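Local coordinates for apical membrane antigen 1-like protein, soluble form (Toxoplasma gondii, PDB 3ZLE) that may take part in host cell invasion by the parasite, as a member of the apicomplexan AMA1 family, at residues Leu182-Phe187 / Asn283-Val288. Numbering follows the deposited sequence.
Sequences LTWACF and NDFWPV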
ATOM      1  N   LEU A 182       0.865 -30.316  -6.213  1.00 36.12           N
ATOM      2  CA  LEU A 182      -0.031 -29.311  -5.634  1.00 36.55           C
ATOM      3  C   LEU A 182      -0.763 -28.465  -6.684  1.00 37.69           C
ATOM      4  O   LEU A 182      -0.188 -28.073  -7.712  1.00 41.07           O
ATOM      5  CB  LEU A 182       0.686 -28.447  -4.593  1.00 33.19           C
ATOM      6  CG  LEU A 182       1.033 -29.155  -3.267  1.00 33.34           C
ATOM      7  CD1 LEU A 182       2.039 -28.349  -2.467  1.00 24.73           C
ATOM      8  CD2 LEU A 182      -0.192 -29.446  -2.403  1.00 31.61           C
ATOM      9  N   THR A 183      -2.068 -28.307  -6.486  1.00 37.12           N
ATOM     10  CA  THR A 183      -2.918 -27.537  -7.433  1.00 42.31           C
ATOM     11  C   THR A 183      -2.473 -26.073  -7.565  1.00 32.54           C
ATOM     12  O   THR A 183      -2.502 -25.488  -8.655  1.00 34.93           O
ATOM     13  CB  THR A 183      -4.377 -27.530  -6.966  1.00 40.81           C
ATOM     14  OG1 THR A 183      -4.872 -28.862  -6.913  1.00 42.54           O
ATOM     15  CG2 THR A 183      -5.240 -26.700  -7.856  1.00 39.56           C
ATOM     16  N   TRP A 184      -2.112 -25.477  -6.444  1.00 36.92           N
ATOM     17  CA  TRP A 184      -1.741 -24.051  -6.415  1.00 32.42           C
ATOM     18  C   TRP A 184      -0.262 -23.870  -6.149  1.00 34.29           C
ATOM     19  O   TRP A 184       0.261 -24.404  -5.188  1.00 32.20           O
ATOM     20  CB  TRP A 184      -2.492 -23.364  -5.277  1.00 34.23           C
ATOM     21  CG  TRP A 184      -3.906 -23.044  -5.596  1.00 38.66           C
ATOM     22  CD1 TRP A 184      -5.007 -23.813  -5.313  1.00 38.32           C
ATOM     23  CD2 TRP A 184      -4.408 -21.790  -6.084  1.00 48.54           C
ATOM     24  NE1 TRP A 184      -6.155 -23.145  -5.679  1.00 46.48           N
ATOM     25  CE2 TRP A 184      -5.815 -21.905  -6.161  1.00 46.06           C
ATOM     26  CE3 TRP A 184      -3.801 -20.601  -6.515  1.00 46.25           C
ATOM     27  CZ2 TRP A 184      -6.625 -20.871  -6.635  1.00 48.21           C
ATOM     28  CZ3 TRP A 184      -4.619 -19.563  -6.985  1.00 49.99           C
ATOM     29  CH2 TRP A 184      -6.011 -19.716  -7.044  1.00 47.45           C
ATOM     30  N   ALA A 185       0.372 -22.978  -6.891  1.00 34.73           N
ATOM     31  CA  ALA A 185       1.695 -22.527  -6.526  1.00 25.15           C
ATOM     32  C   ALA A 185       1.581 -21.468  -5.440  1.00 28.07           C
ATOM     33  O   ALA A 185       0.528 -20.831  -5.283  1.00 28.75           O
ATOM     34  CB  ALA A 185       2.425 -21.973  -7.747  1.00 23.98           C
ATOM     35  N   CYS A 186       2.675 -21.241  -4.714  1.00 28.31           N
ATOM     36  CA  CYS A 186       2.651 -20.302  -3.602  1.00 32.20           C
ATOM     37  C   CYS A 186       2.756 -18.899  -4.151  1.00 30.83           C
ATOM     38  O   CYS A 186       3.187 -18.699  -5.284  1.00 33.00           O
ATOM     39  CB  CYS A 186       3.824 -20.530  -2.642  1.00 29.46           C
ATOM     40  SG  CYS A 186       3.897 -22.155  -1.821  1.00 41.27           S
ATOM     41  N   PHE A 187       2.446 -17.926  -3.318  1.00 28.50           N
ATOM     42  CA  PHE A 187       2.494 -16.557  -3.725  1.00 25.28           C
ATOM     43  C   PHE A 187       2.403 -15.626  -2.539  1.00 23.64           C
ATOM     44  O   PHE A 187       1.790 -15.947  -1.499  1.00 28.29           O
ATOM     45  CB  PHE A 187       1.415 -16.252  -4.789  1.00 26.41           C
ATOM     46  CG  PHE A 187      -0.011 -16.515  -4.318  1.00 27.41           C
ATOM     47  CD1 PHE A 187      -0.698 -15.552  -3.570  1.00 26.43           C
ATOM     48  CD2 PHE A 187      -0.703 -17.670  -4.731  1.00 30.45           C
ATOM     49  CE1 PHE A 187      -2.022 -15.764  -3.167  1.00 31.20           C
ATOM     50  CE2 PHE A 187      -2.036 -17.890  -4.342  1.00 29.75           C
ATOM     51  CZ  PHE A 187      -2.708 -16.914  -3.584  1.00 29.95           C
ATOM     52  N   ASN A 283     -10.261 -23.638  -7.568  1.00 44.81           N
ATOM     53  CA  ASN A 283     -11.080 -22.478  -7.833  1.00 42.19           C
ATOM     54  C   ASN A 283     -11.519 -21.759  -6.589  1.00 40.77           C
ATOM     55  O   ASN A 283     -12.470 -21.003  -6.616  1.00 45.14           O
ATOM     56  CB  ASN A 283     -12.263 -22.828  -8.722  1.00 41.57           C
ATOM     57  CG  ASN A 283     -13.204 -23.849  -8.085  1.00 49.28           C
ATOM     58  OD1 ASN A 283     -12.928 -24.397  -7.021  1.00 46.71           O
ATOM     59  ND2 ASN A 283     -14.314 -24.111  -8.751  1.00 44.70           N
ATOM     60  N   ASP A 284     -10.750 -21.919  -5.527  1.00 38.63           N
ATOM     61  CA  ASP A 284     -10.932 -21.140  -4.329  1.00 40.60           C
ATOM     62  C   ASP A 284     -10.296 -19.750  -4.469  1.00 40.38           C
ATOM     63  O   ASP A 284      -9.296 -19.447  -3.837  1.00 37.74           O
ATOM     64  CB  ASP A 284     -10.349 -21.903  -3.131  1.00 52.48           C
ATOM     65  CG  ASP A 284     -11.176 -23.138  -2.770  1.00 50.29           C
ATOM     66  OD1 ASP A 284     -12.344 -23.227  -3.216  1.00 58.58           O
ATOM     67  OD2 ASP A 284     -10.683 -23.981  -1.993  1.00 64.35           O
ATOM     68  N   PHE A 285     -10.934 -18.902  -5.273  1.00 38.16           N
ATOM     69  CA  PHE A 285     -10.408 -17.595  -5.592  1.00 34.55           C
ATOM     70  C   PHE A 285     -10.499 -16.626  -4.433  1.00 32.38           C
ATOM     71  O   PHE A 285      -9.844 -15.614  -4.448  1.00 34.79           O
ATOM     72  CB  PHE A 285     -11.103 -17.018  -6.829  1.00 29.75           C
ATOM     73  CG  PHE A 285     -10.814 -17.773  -8.107  1.00 28.37           C
ATOM     74  CD1 PHE A 285      -9.915 -18.838  -8.122  1.00 28.65           C
ATOM     75  CD2 PHE A 285     -11.493 -17.465  -9.273  1.00 25.61           C
ATOM     76  CE1 PHE A 285      -9.707 -19.571  -9.274  1.00 29.20           C
ATOM     77  CE2 PHE A 285     -11.243 -18.160 -10.446  1.00 31.19           C
ATOM     78  CZ  PHE A 285     -10.348 -19.220 -10.448  1.00 30.55           C
ATOM     79  N   TRP A 286     -11.420 -16.872  -3.493  1.00 37.90           N
ATOM     80  CA  TRP A 286     -11.639 -15.934  -2.391  1.00 27.93           C
ATOM     81  C   TRP A 286     -11.438 -16.625  -1.040  1.00 33.17           C
ATOM     82  O   TRP A 286     -11.989 -17.683  -0.803  1.00 43.09           O
ATOM     83  CB  TRP A 286     -13.050 -15.282  -2.461  1.00 32.24           C
ATOM     84  CG  TRP A 286     -13.551 -14.812  -3.865  1.00 26.13           C
ATOM     85  CD1 TRP A 286     -12.791 -14.483  -4.938  1.00 31.10           C
ATOM     86  CD2 TRP A 286     -14.923 -14.562  -4.255  1.00 28.66           C
ATOM     87  NE1 TRP A 286     -13.594 -14.097  -6.007  1.00 25.70           N
ATOM     88  CE2 TRP A 286     -14.907 -14.204  -5.630  1.00 27.25           C
ATOM     89  CE3 TRP A 286     -16.161 -14.764  -3.628  1.00 29.12           C
ATOM     90  CZ2 TRP A 286     -16.070 -13.966  -6.358  1.00 30.37           C
ATOM     91  CZ3 TRP A 286     -17.336 -14.504  -4.350  1.00 31.39           C
ATOM     92  CH2 TRP A 286     -17.276 -14.093  -5.707  1.00 33.38           C
ATOM     93  N   PRO A 287     -10.708 -15.979  -0.118  1.00 32.12           N
ATOM     94  CA  PRO A 287     -10.451 -16.547   1.193  1.00 38.05           C
ATOM     95  C   PRO A 287     -11.737 -16.655   1.988  1.00 38.81           C
ATOM     96  O   PRO A 287     -12.479 -15.674   2.091  1.00 40.77           O
ATOM     97  CB  PRO A 287      -9.513 -15.515   1.841  1.00 32.39           C
ATOM     98  CG  PRO A 287      -8.826 -14.874   0.680  1.00 31.43           C
ATOM     99  CD  PRO A 287      -9.870 -14.795  -0.382  1.00 28.07           C
ATOM    100  N   VAL A 288     -12.000 -17.821   2.576  1.00 36.68           N
ATOM    101  CA  VAL A 288     -13.224 -17.933   3.362  1.00 34.75           C
ATOM    102  C   VAL A 288     -13.116 -17.206   4.697  1.00 36.30           C
ATOM    103  O   VAL A 288     -12.037 -17.146   5.304  1.00 34.81           O
ATOM    104  CB  VAL A 288     -13.843 -19.387   3.438  1.00 37.96           C
ATOM    105  CG1 VAL A 288     -13.016 -20.422   2.691  1.00 28.99           C
ATOM    106  CG2 VAL A 288     -14.181 -19.804   4.866  1.00 30.63           C
TER
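The benzo end of Trp184 meets Phe285 and the backbone of Asp284. CZ2 and CH2 of Trp184 each lie 4.1 Å from CD1 of Phe285. Each ring meets the other at its rim, close to both planes, so this is an edge-to-edge apolar touch rather than a stack, and the two side chains cross at about a right angle. The CB of Phe285 leaves the backbone away from 182-187, yet the ring comes back: chi1 of -67° turns CG away from the carbonyl carbon, and chi2 near zero (-4°) swings CD1 back over CA, toward the indole. Asp284 presents its carbonyl, with O 4.1 Å from CZ2 of Trp184 in an oblique approach. Residues 283-285 form an inverse gamma turn about Asp284, closed by a weak hydrogen bond from Phe285 N to Asn283 O (2.9 Å). The Trp184 contact joins two long loops of the AMA1 ectodomain, burying just 122 Å² over both sides: one leads into strand 187-191, the other lies between helix 253-262 and strand 303-308. The indole is tied further to the second loop by a hydrogen bond from NE1 to Asn281 O and a cation-pi contact with Lys280. OD2 of Asp284 accepts from Asn281 N.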